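Putative transcriptional regulator, LysR family (Vibrio parahaemolyticus, PDB 3OXN) probably binds DNA to regulate transcription, represented here by its LysR substrate-binding domain without the DNA-binding part. Local coordinates at residues F21-T26 / E209-V214; P39-Y42 / N47-F50; D58-Q63 / A72-T77; D111-H116 / Q133-K138; P117-A122 / E151-I156. All blocks are in the same frame, centred on the assembly; numbering follows the deposited sequence.

Contact 1: residues F21-T26 / E209-V214; sequences FTIATT and EWLRSV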
# COMPACT_ATOMS: atom_id res chain seq x y z
N PHE A 21 9.20 8.60 -14.67
CA PHE A 21 7.81 8.98 -14.65
C PHE A 21 7.31 8.86 -13.24
O PHE A 21 7.59 7.88 -12.55
CB PHE A 21 7.00 8.09 -15.60
CG PHE A 21 7.51 8.10 -17.02
CD1 PHE A 21 8.59 7.31 -17.39
CD2 PHE A 21 6.92 8.90 -17.98
CE1 PHE A 21 9.07 7.32 -18.67
CE2 PHE A 21 7.40 8.91 -19.27
CZ PHE A 21 8.48 8.12 -19.61
N THR A 22 6.60 9.90 -12.79
CA THR A 22 5.92 9.87 -11.52
C THR A 22 4.47 9.49 -11.78
O THR A 22 3.76 10.18 -12.50
CB THR A 22 5.95 11.25 -10.87
OG1 THR A 22 7.31 11.68 -10.77
CG2 THR A 22 5.32 11.21 -9.47
N ILE A 23 4.04 8.40 -11.16
CA ILE A 23 2.65 8.00 -11.21
C ILE A 23 2.07 8.04 -9.82
O ILE A 23 2.50 7.27 -8.97
CB ILE A 23 2.53 6.55 -11.69
CG1 ILE A 23 3.26 6.38 -13.02
CG2 ILE A 23 1.06 6.16 -11.80
CD1 ILE A 23 2.62 7.16 -14.14
N ALA A 24 1.11 8.92 -9.58
CA ALA A 24 0.39 8.92 -8.31
C ALA A 24 -0.71 7.88 -8.39
O ALA A 24 -1.58 7.95 -9.27
CB ALA A 24 -0.19 10.30 -8.00
N THR A 25 -0.69 6.89 -7.51
CA THR A 25 -1.70 5.83 -7.66
C THR A 25 -2.33 5.28 -6.38
O THR A 25 -1.80 5.42 -5.27
CB THR A 25 -1.19 4.70 -8.59
OG1 THR A 25 -1.93 3.50 -8.33
CG2 THR A 25 0.29 4.44 -8.39
N THR A 26 -3.50 4.67 -6.53
CA THR A 26 -4.17 4.04 -5.40
C THR A 26 -3.49 2.73 -5.04
O THR A 26 -2.45 2.41 -5.58
CB THR A 26 -5.64 3.76 -5.69
OG1 THR A 26 -5.75 2.87 -6.81
CG2 THR A 26 -6.38 5.05 -5.99
N GLU A 209 2.50 10.99 -23.75
CA GLU A 209 1.52 10.41 -24.66
C GLU A 209 1.87 8.95 -24.83
O GLU A 209 1.01 8.12 -25.09
CB GLU A 209 1.52 11.11 -26.02
CG GLU A 209 0.91 12.50 -26.06
CD GLU A 209 1.24 13.24 -27.36
OE1 GLU A 209 2.05 12.71 -28.16
OE2 GLU A 209 0.69 14.35 -27.59
N TRP A 210 3.15 8.62 -24.68
CA TRP A 210 3.58 7.24 -24.84
C TRP A 210 3.23 6.42 -23.60
O TRP A 210 2.65 5.34 -23.71
CB TRP A 210 5.08 7.15 -25.15
CG TRP A 210 5.61 5.75 -25.01
CD1 TRP A 210 5.58 4.78 -25.95
CD2 TRP A 210 6.21 5.17 -23.85
NE1 TRP A 210 6.12 3.62 -25.45
CE2 TRP A 210 6.52 3.83 -24.16
CE3 TRP A 210 6.51 5.65 -22.56
CZ2 TRP A 210 7.13 2.97 -23.25
CZ3 TRP A 210 7.12 4.79 -21.66
CH2 TRP A 210 7.42 3.46 -22.01
N LEU A 211 3.61 6.92 -22.43
CA LEU A 211 3.31 6.25 -21.16
C LEU A 211 1.83 5.91 -21.07
O LEU A 211 1.47 4.77 -20.78
CB LEU A 211 3.69 7.13 -19.96
CG LEU A 211 3.98 6.49 -18.59
CD1 LEU A 211 3.82 7.50 -17.47
CD2 LEU A 211 3.09 5.30 -18.31
N ARG A 212 0.98 6.90 -21.31
CA ARG A 212 -0.45 6.70 -21.19
C ARG A 212 -0.94 5.54 -22.05
O ARG A 212 -1.71 4.68 -21.58
CB ARG A 212 -1.18 7.99 -21.53
CG ARG A 212 -0.83 9.09 -20.59
CD ARG A 212 -1.93 10.11 -20.51
NE ARG A 212 -1.91 11.00 -21.66
CZ ARG A 212 -0.99 11.94 -21.85
NH1 ARG A 212 -0.02 12.10 -20.96
NH2 ARG A 212 -1.05 12.72 -22.92
N SER A 213 -0.47 5.49 -23.29
CA SER A 213 -0.87 4.45 -24.23
C SER A 213 -0.44 3.03 -23.83
O SER A 213 -1.19 2.06 -24.03
CB SER A 213 -0.37 4.77 -25.64
OG SER A 213 0.92 5.34 -25.58
N VAL A 214 0.77 2.90 -23.29
CA VAL A 214 1.20 1.59 -22.81
C VAL A 214 0.34 1.18 -21.62
O VAL A 214 -0.05 0.02 -21.50
CB VAL A 214 2.68 1.55 -22.46
CG1 VAL A 214 3.46 0.94 -23.62
CG2 VAL A 214 3.19 2.93 -22.16
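F21 and I23 both meet L211, where strand 20-25 faces helix 206-227. This is a strand-helix contact in one of the two alpha/beta lobes expected of a type II periplasmic-binding-protein fold. L211 is the hub. Its CD1 lies 3.4 Å from F21 CD2, and the approach to the ring is oblique. The side chains of L211 and F21 run past each other in opposite directions, so L211 CG also nears the ring, at 3.9 Å from F21 CD2. On I23 the meeting is tip to tip: I23 CD1 is 3.6 Å from L211 CD1. Chi1 of L211 (-157°) turns CG away from the backbone N, and CD1 beyond it reaches both F21 and I23.

W210 adds a lighter touch. Its side chain crosses that of F21 at about a right angle, and W210 CZ3 comes within 4.1 Å of F21 CZ.

The contact is apolar and buried. The short axes pass 11.1 Å apart at 49°, so the helix runs aslant over the strand. Further out, F21 also packs on V48 and I23 on L71 and F52. Backbone bonds of F21 and I23 to N51 fix them in the sheet. The indole of W210 is tied to helix 28-44, where its NE1 is hydrogen-bonded to E44 OE1.

Contact 2: residues P39-Y42 / N47-F50; sequences PRIY and NVSF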
# COMPACT_ATOMS: atom_id res chain seq x y z
N PRO A 39 5.80 -5.19 -16.87
CA PRO A 39 6.80 -5.95 -17.63
C PRO A 39 6.91 -5.49 -19.08
O PRO A 39 8.02 -5.37 -19.60
CB PRO A 39 6.27 -7.38 -17.55
CG PRO A 39 5.50 -7.41 -16.27
CD PRO A 39 4.85 -6.07 -16.18
N ARG A 40 5.78 -5.23 -19.74
CA ARG A 40 5.82 -4.69 -21.09
C ARG A 40 6.41 -3.28 -21.15
O ARG A 40 6.96 -2.91 -22.17
CB ARG A 40 4.44 -4.71 -21.76
CG ARG A 40 4.31 -5.78 -22.86
CD ARG A 40 3.69 -7.10 -22.36
NE ARG A 40 2.32 -7.29 -22.86
CZ ARG A 40 2.04 -7.81 -24.05
NH1 ARG A 40 3.02 -8.20 -24.87
NH2 ARG A 40 0.77 -7.95 -24.44
N ILE A 41 6.30 -2.51 -20.07
CA ILE A 41 6.87 -1.16 -20.02
C ILE A 41 8.38 -1.19 -20.12
O ILE A 41 8.97 -0.54 -20.98
CB ILE A 41 6.51 -0.40 -18.71
CG1 ILE A 41 5.01 -0.20 -18.56
CG2 ILE A 41 7.19 0.95 -18.69
CD1 ILE A 41 4.41 0.59 -19.69
N TYR A 42 9.00 -1.96 -19.23
CA TYR A 42 10.46 -2.02 -19.13
C TYR A 42 11.07 -2.81 -20.27
O TYR A 42 12.20 -2.56 -20.68
CB TYR A 42 10.86 -2.64 -17.79
CG TYR A 42 10.91 -1.62 -16.70
CD1 TYR A 42 12.00 -0.77 -16.58
CD2 TYR A 42 9.85 -1.46 -15.81
CE1 TYR A 42 12.04 0.18 -15.61
CE2 TYR A 42 9.89 -0.52 -14.82
CZ TYR A 42 10.99 0.31 -14.72
OH TYR A 42 11.07 1.27 -13.73
N ASN A 47 15.64 1.68 -20.40
CA ASN A 47 16.29 2.74 -19.62
C ASN A 47 15.34 3.46 -18.68
O ASN A 47 15.76 4.17 -17.77
CB ASN A 47 16.91 3.79 -20.54
CG ASN A 47 18.16 3.30 -21.21
OD1 ASN A 47 19.16 4.02 -21.27
ND2 ASN A 47 18.12 2.07 -21.73
N VAL A 48 14.05 3.28 -18.92
CA VAL A 48 12.99 4.04 -18.26
C VAL A 48 13.05 3.81 -16.75
O VAL A 48 13.53 2.77 -16.29
CB VAL A 48 11.61 3.63 -18.85
CG1 VAL A 48 10.94 2.56 -17.98
CG2 VAL A 48 10.73 4.84 -19.01
N SER A 49 12.57 4.79 -15.98
CA SER A 49 12.60 4.75 -14.52
C SER A 49 11.24 5.17 -13.92
O SER A 49 10.61 6.12 -14.38
CB SER A 49 13.71 5.67 -14.03
OG SER A 49 13.81 5.70 -12.62
N PHE A 50 10.79 4.47 -12.88
CA PHE A 50 9.46 4.73 -12.31
C PHE A 50 9.40 5.22 -10.86
O PHE A 50 10.13 4.75 -9.99
CB PHE A 50 8.58 3.50 -12.45
CG PHE A 50 7.82 3.45 -13.72
CD1 PHE A 50 6.66 4.17 -13.87
CD2 PHE A 50 8.27 2.69 -14.77
CE1 PHE A 50 5.95 4.13 -15.04
CE2 PHE A 50 7.58 2.66 -15.94
CZ PHE A 50 6.41 3.38 -16.08
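Y42 and V48 make the CH-pi part of this contact. V48 CG1 sits over one face of the Y42 ring, 3.9 Å from its centroid and displaced toward the rim near CE1. The two side chains cross at about a right angle.

The aromatic part is Y42 with F50. Their planes meet obliquely at 60°, with centroids 5.6 Å apart. The side chains pass in opposite directions, which brings Y42 CE2 to 3.6 Å from F50 CD2.

The aliphatic part belongs to I41. Its CG2 lies in the plane of the F50 ring, at the edge, 3.3 Å from F50 CE2. This methyl branch also comes within 4.1 Å of V48 CG1.

The polar ends lead to the second subunit. There V144 O is hydrogen-bonded to Y42 OH, and M143 O to S49 OG. The F50 strand also pairs in parallel with a strand of that subunit, so the sheet runs on through the dimer interface.

Within the chain the contact belongs to a beta-alpha-beta crossover. Helix 28-44 follows strand 20-25 and packs back on strand 49-54, the parallel neighbour of that strand in the sheet.

Contact 3: residues D58-Q63 / A72-T77; sequences DRLSDQ and AICRPT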
# COMPACT_ATOMS: atom_id res chain seq x y z
N ASP A 58 -8.04 13.85 -2.29
CA ASP A 58 -8.56 15.22 -2.26
C ASP A 58 -7.52 16.18 -2.79
O ASP A 58 -7.81 17.34 -3.06
CB ASP A 58 -8.99 15.62 -0.84
CG ASP A 58 -9.47 14.43 -0.03
OD1 ASP A 58 -10.70 14.30 0.21
OD2 ASP A 58 -8.61 13.60 0.36
N ARG A 59 -6.31 15.67 -2.97
CA ARG A 59 -5.21 16.46 -3.49
C ARG A 59 -4.80 15.97 -4.87
O ARG A 59 -3.69 16.23 -5.32
CB ARG A 59 -3.99 16.39 -2.56
CG ARG A 59 -4.30 16.60 -1.09
CD ARG A 59 -3.09 17.13 -0.33
NE ARG A 59 -2.48 18.27 -1.00
CZ ARG A 59 -1.24 18.27 -1.50
NH1 ARG A 59 -0.46 17.20 -1.39
NH2 ARG A 59 -0.78 19.36 -2.10
N LEU A 60 -5.70 15.24 -5.53
CA LEU A 60 -5.44 14.70 -6.86
C LEU A 60 -4.82 15.75 -7.79
O LEU A 60 -3.75 15.54 -8.37
CB LEU A 60 -6.74 14.17 -7.47
CG LEU A 60 -6.69 13.73 -8.94
CD1 LEU A 60 -5.78 12.53 -9.10
CD2 LEU A 60 -8.07 13.43 -9.46
N SER A 61 -5.53 16.87 -7.94
CA SER A 61 -5.11 17.91 -8.85
C SER A 61 -3.89 18.66 -8.34
O SER A 61 -3.06 19.12 -9.12
CB SER A 61 -6.24 18.89 -9.10
OG SER A 61 -5.83 19.89 -10.01
N ASP A 62 -3.76 18.77 -7.02
CA ASP A 62 -2.59 19.41 -6.46
C ASP A 62 -1.38 18.53 -6.72
O ASP A 62 -0.26 19.02 -6.93
CB ASP A 62 -2.76 19.65 -4.96
CG ASP A 62 -3.50 20.93 -4.67
OD1 ASP A 62 -3.90 21.61 -5.64
OD2 ASP A 62 -3.68 21.25 -3.47
N GLN A 63 -1.62 17.23 -6.70
CA GLN A 63 -0.55 16.27 -6.87
C GLN A 63 0.01 16.29 -8.31
O GLN A 63 1.23 16.32 -8.50
CB GLN A 63 -1.01 14.88 -6.43
CG GLN A 63 0.01 14.17 -5.55
CD GLN A 63 -0.56 12.99 -4.80
OE1 GLN A 63 -1.78 12.87 -4.64
NE2 GLN A 63 0.33 12.12 -4.30
N ALA A 72 -1.97 10.31 -12.95
CA ALA A 72 -2.63 9.74 -11.79
C ALA A 72 -3.54 8.60 -12.25
O ALA A 72 -4.29 8.77 -13.22
CB ALA A 72 -3.42 10.81 -11.06
N ILE A 73 -3.47 7.45 -11.58
CA ILE A 73 -4.45 6.40 -11.84
C ILE A 73 -5.37 6.14 -10.62
O ILE A 73 -4.90 5.66 -9.58
CB ILE A 73 -3.80 5.08 -12.27
CG1 ILE A 73 -2.87 5.32 -13.47
CG2 ILE A 73 -4.88 4.04 -12.57
CD1 ILE A 73 -1.95 4.13 -13.82
N CYS A 74 -6.65 6.45 -10.76
CA CYS A 74 -7.59 6.28 -9.66
C CYS A 74 -9.02 6.44 -10.13
O CYS A 74 -9.29 6.50 -11.32
CB CYS A 74 -7.34 7.36 -8.62
SG CYS A 74 -7.83 9.03 -9.15
N ARG A 75 -9.93 6.50 -9.17
CA ARG A 75 -11.30 6.95 -9.41
C ARG A 75 -11.49 8.35 -8.82
O ARG A 75 -11.75 8.49 -7.63
CB ARG A 75 -12.28 5.99 -8.74
CG ARG A 75 -13.68 6.13 -9.25
CD ARG A 75 -14.68 5.46 -8.34
NE ARG A 75 -15.52 6.44 -7.66
CZ ARG A 75 -16.67 6.89 -8.16
NH1 ARG A 75 -17.11 6.42 -9.33
NH2 ARG A 75 -17.37 7.79 -7.49
N PRO A 76 -11.34 9.39 -9.64
CA PRO A 76 -11.56 10.76 -9.15
C PRO A 76 -12.91 10.91 -8.48
O PRO A 76 -13.93 10.64 -9.11
CB PRO A 76 -11.55 11.60 -10.43
CG PRO A 76 -10.76 10.80 -11.39
CD PRO A 76 -11.01 9.36 -11.07
N THR A 77 -12.92 11.34 -7.22
CA THR A 77 -14.17 11.50 -6.48
C THR A 77 -15.07 12.59 -7.08
O THR A 77 -16.10 12.94 -6.51
CB THR A 77 -13.93 11.79 -4.96
OG1 THR A 77 -13.01 12.88 -4.80
CG2 THR A 77 -13.38 10.55 -4.24
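L60 carries the whole apolar contact, meeting A72, C74 and P76 with its two methyl groups. L60 CD1 is 3.5 Å from A72 CB and 4.1 Å from C74 SG. L60 CD2 turns to the proline and lies 4.0 Å from P76 CB. Two torsions divide the work: chi1 (172°) swings CG away from the L60 backbone N, and with chi2 at 65° CD1 lies by the strand and CD2 by the segment beyond it. A72 and C74 are alternate residues, so both present their side chains on the same face of the strand, and L60 spans them.

The strand is 71-74, central in the five-stranded mixed sheet of one lobe of the periplasmic-binding-protein fold expected of this family. Helix 60-65 is short and sets L60 against this face of the strand, with L55 beside A72 and C74.

Polar bonds hold the first turn of the helix and tie it to the chain around it. Q63 N bonds to R59 O at 2.7 Å, with R59 at the N-cap position. R59 NH1 forms a salt bridge with E67 and also bonds to Q56. Q63 is held at both ends of its amide: OE1 takes Q56 N, and NE2 gives to P54 O.

Contact 4: residues D111-H116 / Q133-K138; sequences DDYLSH and QALIDK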
# COMPACT_ATOMS: atom_id res chain seq x y z
N ASP A 111 -28.54 -11.37 3.96
CA ASP A 111 -28.58 -11.54 5.40
C ASP A 111 -27.24 -12.03 5.92
O ASP A 111 -26.72 -11.45 6.86
CB ASP A 111 -29.68 -12.49 5.87
CG ASP A 111 -29.59 -12.76 7.37
OD1 ASP A 111 -29.53 -11.78 8.16
OD2 ASP A 111 -29.56 -13.95 7.77
N ASP A 112 -26.68 -13.07 5.33
CA ASP A 112 -25.41 -13.59 5.83
C ASP A 112 -24.36 -12.49 5.83
O ASP A 112 -23.62 -12.31 6.81
CB ASP A 112 -24.91 -14.75 4.97
CG ASP A 112 -25.97 -15.82 4.77
OD1 ASP A 112 -26.96 -15.56 4.05
OD2 ASP A 112 -25.78 -16.93 5.32
N TYR A 113 -24.30 -11.74 4.73
CA TYR A 113 -23.37 -10.63 4.62
C TYR A 113 -23.53 -9.69 5.83
O TYR A 113 -22.56 -9.40 6.54
CB TYR A 113 -23.63 -9.89 3.30
CG TYR A 113 -22.63 -8.83 2.93
CD1 TYR A 113 -22.92 -7.49 3.09
CD2 TYR A 113 -21.39 -9.17 2.39
CE1 TYR A 113 -22.01 -6.52 2.75
CE2 TYR A 113 -20.47 -8.22 2.05
CZ TYR A 113 -20.78 -6.88 2.22
OH TYR A 113 -19.86 -5.91 1.89
N LEU A 114 -24.76 -9.27 6.08
CA LEU A 114 -25.08 -8.31 7.14
C LEU A 114 -24.92 -8.83 8.59
O LEU A 114 -25.06 -8.05 9.53
CB LEU A 114 -26.49 -7.75 6.94
CG LEU A 114 -26.61 -6.47 6.11
CD1 LEU A 114 -25.53 -6.37 5.05
CD2 LEU A 114 -27.98 -6.37 5.47
N SER A 115 -24.63 -10.12 8.77
CA SER A 115 -24.49 -10.69 10.11
C SER A 115 -23.05 -10.89 10.53
O SER A 115 -22.80 -11.44 11.59
CB SER A 115 -25.17 -12.06 10.20
OG SER A 115 -26.11 -12.26 9.16
N HIS A 116 -22.10 -10.50 9.70
CA HIS A 116 -20.70 -10.83 9.97
C HIS A 116 -19.82 -9.58 10.02
O HIS A 116 -20.16 -8.55 9.42
CB HIS A 116 -20.17 -11.80 8.91
CG HIS A 116 -20.67 -13.20 9.06
ND1 HIS A 116 -19.95 -14.18 9.72
CD2 HIS A 116 -21.80 -13.80 8.63
CE1 HIS A 116 -20.62 -15.32 9.69
NE2 HIS A 116 -21.75 -15.12 9.04
N GLN A 133 -24.05 3.58 -0.15
CA GLN A 133 -25.26 4.10 -0.78
C GLN A 133 -26.10 2.99 -1.43
O GLN A 133 -27.29 3.17 -1.71
CB GLN A 133 -24.87 5.16 -1.80
CG GLN A 133 -26.05 5.88 -2.39
CD GLN A 133 -27.13 6.18 -1.37
OE1 GLN A 133 -28.32 6.02 -1.67
NE2 GLN A 133 -26.74 6.60 -0.16
N ALA A 134 -25.46 1.84 -1.65
CA ALA A 134 -26.13 0.68 -2.24
C ALA A 134 -26.74 -0.14 -1.12
O ALA A 134 -27.74 -0.83 -1.31
CB ALA A 134 -25.13 -0.15 -3.01
N LEU A 135 -26.11 -0.04 0.04
CA LEU A 135 -26.60 -0.69 1.25
C LEU A 135 -27.39 0.29 2.12
O LEU A 135 -27.57 0.05 3.30
CB LEU A 135 -25.42 -1.25 2.04
CG LEU A 135 -25.20 -2.75 2.04
CD1 LEU A 135 -25.75 -3.38 0.80
CD2 LEU A 135 -23.73 -3.07 2.19
N ILE A 136 -27.87 1.39 1.52
CA ILE A 136 -28.47 2.49 2.28
C ILE A 136 -29.76 2.15 3.02
O ILE A 136 -30.09 2.80 4.00
CB ILE A 136 -28.69 3.75 1.40
CG1 ILE A 136 -28.81 5.00 2.27
CG2 ILE A 136 -29.94 3.62 0.57
CD1 ILE A 136 -27.55 5.43 2.91
N ASP A 137 -30.47 1.12 2.57
CA ASP A 137 -31.76 0.74 3.17
C ASP A 137 -31.64 -0.50 4.03
O ASP A 137 -32.65 -1.10 4.39
CB ASP A 137 -32.81 0.47 2.08
CG ASP A 137 -33.25 1.74 1.35
OD1 ASP A 137 -33.36 2.80 2.01
OD2 ASP A 137 -33.50 1.66 0.12
N LYS A 138 -30.42 -0.90 4.35
CA LYS A 138 -30.19 -2.14 5.08
C LYS A 138 -29.67 -1.87 6.49
O LYS A 138 -29.15 -0.78 6.77
CB LYS A 138 -29.19 -3.02 4.34
CG LYS A 138 -29.40 -3.13 2.82
CD LYS A 138 -30.78 -3.66 2.44
CE LYS A 138 -31.09 -3.32 0.98
NZ LYS A 138 -30.52 -1.96 0.60
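Y113 and L114, which meet L135 and K138, lie on a helical turn where S115 N bonds to D112 O at 3.1 Å. S115 OG also approaches D111 O, but that bond is modelled very short and is less certain.

The contact across the two segments is apolar and light. The tyrosine comes in by its edge: L135 CD2 lies near the plane of the Y113 ring, 3.9 Å from CE1. The side chains of these two residues run aslant to each other. A chi1 of -171° points the ring away from the Y113 backbone N and toward L135. Beside this pair, L114 CD2 touches K138 CB at 3.7 Å. The lysine gives only its root to the contact, because its chain is bent at chi2 and chi4 and its end leads away.

L135 and K138 are the two ends of a type I beta turn. The bond from K138 N to L135 O, 3.2 Å long, closes the turn, and both residues then face the tyrosine-leucine pair.

The Y113 ring has other partners. Its OH is hydrogen-bonded to T165 OG1 on strand 163-167, and H118 meets the ring edge-to-face. The contact therefore joins the end of short helix 110-114, just ahead of strand 117-120, to the turn that leaves helix 125-134 on the way to strand 142-146.

Contact 5: residues P117-A122 / E151-I156; sequences PHAMIA and EAALAI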
# COMPACT_ATOMS: atom_id res chain seq x y z
N PRO A 117 -18.68 -9.68 10.73
CA PRO A 117 -17.72 -8.57 10.82
C PRO A 117 -17.14 -8.33 9.44
O PRO A 117 -16.82 -9.30 8.75
CB PRO A 117 -16.61 -9.12 11.73
CG PRO A 117 -17.06 -10.47 12.17
CD PRO A 117 -18.13 -10.93 11.28
N HIS A 118 -17.00 -7.08 9.04
CA HIS A 118 -16.53 -6.75 7.71
C HIS A 118 -15.15 -6.12 7.77
O HIS A 118 -14.91 -5.24 8.59
CB HIS A 118 -17.50 -5.79 7.01
CG HIS A 118 -18.77 -6.43 6.53
ND1 HIS A 118 -19.72 -6.93 7.39
CD2 HIS A 118 -19.25 -6.61 5.28
CE1 HIS A 118 -20.73 -7.41 6.68
NE2 HIS A 118 -20.48 -7.22 5.40
N ALA A 119 -14.25 -6.57 6.90
CA ALA A 119 -12.94 -5.93 6.71
C ALA A 119 -12.85 -5.33 5.31
O ALA A 119 -12.90 -6.06 4.32
CB ALA A 119 -11.83 -6.93 6.95
N MSE A 120 -12.73 -4.01 5.22
CA MSE A 120 -12.77 -3.36 3.91
C MSE A 120 -11.41 -2.96 3.38
O MSE A 120 -10.82 -2.00 3.85
CB MSE A 120 -13.66 -2.13 3.95
CG MSE A 120 -13.75 -1.45 2.62
SE MSE A 120 -15.29 -0.25 2.51
CE MSE A 120 -16.67 -1.39 3.34
N ILE A 121 -10.94 -3.66 2.37
CA ILE A 121 -9.58 -3.46 1.90
C ILE A 121 -9.53 -2.70 0.58
O ILE A 121 -10.41 -2.85 -0.25
CB ILE A 121 -8.86 -4.81 1.78
CG1 ILE A 121 -8.43 -5.27 3.17
CG2 ILE A 121 -7.66 -4.71 0.84
CD1 ILE A 121 -7.74 -4.17 3.93
N ALA A 122 -8.52 -1.83 0.43
CA ALA A 122 -8.13 -1.21 -0.85
C ALA A 122 -9.22 -0.45 -1.59
O ALA A 122 -9.08 -0.17 -2.79
CB ALA A 122 -7.51 -2.26 -1.76
N GLU A 151 -2.49 -7.00 3.74
CA GLU A 151 -1.80 -7.84 4.73
C GLU A 151 -2.30 -7.59 6.15
O GLU A 151 -1.89 -8.27 7.09
CB GLU A 151 -0.28 -7.69 4.66
CG GLU A 151 0.18 -6.51 3.83
CD GLU A 151 0.86 -6.93 2.52
OE1 GLU A 151 1.78 -7.79 2.56
OE2 GLU A 151 0.48 -6.37 1.46
N ALA A 152 -3.19 -6.61 6.32
CA ALA A 152 -3.79 -6.33 7.62
C ALA A 152 -5.03 -7.20 7.84
O ALA A 152 -5.20 -7.79 8.90
CB ALA A 152 -4.13 -4.84 7.77
N ALA A 153 -5.90 -7.25 6.84
CA ALA A 153 -7.04 -8.15 6.90
C ALA A 153 -6.54 -9.59 6.96
O ALA A 153 -7.00 -10.38 7.78
CB ALA A 153 -7.98 -7.94 5.73
N LEU A 154 -5.57 -9.93 6.10
CA LEU A 154 -4.94 -11.25 6.13
C LEU A 154 -4.67 -11.60 7.59
O LEU A 154 -5.05 -12.67 8.06
CB LEU A 154 -3.62 -11.27 5.34
CG LEU A 154 -3.63 -11.02 3.82
CD1 LEU A 154 -2.23 -11.11 3.19
CD2 LEU A 154 -4.60 -11.97 3.09
N ALA A 155 -4.03 -10.67 8.31
CA ALA A 155 -3.63 -10.89 9.69
C ALA A 155 -4.74 -11.42 10.59
O ALA A 155 -4.47 -12.12 11.55
CB ALA A 155 -3.06 -9.61 10.27
N ILE A 156 -5.99 -11.07 10.29
CA ILE A 156 -7.09 -11.49 11.15
C ILE A 156 -8.14 -12.35 10.43
O ILE A 156 -9.19 -12.69 10.99
CB ILE A 156 -7.79 -10.28 11.81
CG1 ILE A 156 -8.51 -9.43 10.76
CG2 ILE A 156 -6.77 -9.44 12.58
CD1 ILE A 156 -9.59 -8.53 11.32
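I121 meets A153 through one branch of its side chain. Its CB points toward the helix but is still 5.1 Å from A153 CB. CG1 makes the contact, at 3.7 Å from A153 CB. It stands anti to the I121 carbonyl carbon (chi1 -78°), and this brings it to the alanine methyl. CD1, the tip, stays alongside, 4.2 Å from the same A153 CB. CG2 is turned off, 5.9 Å from A153 CB. I121 also packs on A147, L150, I164 and V166.

The second contact has no branch at all. A119 CB faces A153 CB at 4.2 Å, methyl against methyl. With such small side chains the backbones come close: A119 CA and A153 CA are 6.3 Å apart. A119 and I121 alternate along the chain, so both can meet the one alanine. A153 also rests on I164 of the neighbouring strand.

The helix turn is only loosely bonded. A155 N to E151 O is weak, while I156 N to A153 O is a sound 2.8 Å. The second subunit also touches this helix: A152 packs on L38 there, A155 on P35 and I156 on Y42. In this way the short helix is held between the sheet of its own lobe and the other copy. A helix laid on the parallel part of a mixed sheet is typical of the alpha/beta lobes of type II periplasmic-binding-protein domains.

In the fold
Contacts 1, 2 and 3 share the sheet that holds strands 20-25, 49-54 and 71-74. Contact 5 reaches the other sheet; contact 4 lies beside it, among the helices and turns of the same lobe. The centres of contacts 1 and 4 are about 37 Å apart. Contacts 1 and 2 join directly, with a probable hydrogen bond between F21 N and S49 O; contact 3 adjoins contact 1 through the paired strands. Four of the contacts are buried. Contact 4, at the periphery, is only partly so and includes a lysine. Contacts 1 and 2 involve aromatic rings, whereas 3 and 5 are purely aliphatic apart from a cysteine sulfur. Contacts 2 and 5 both reach the second subunit.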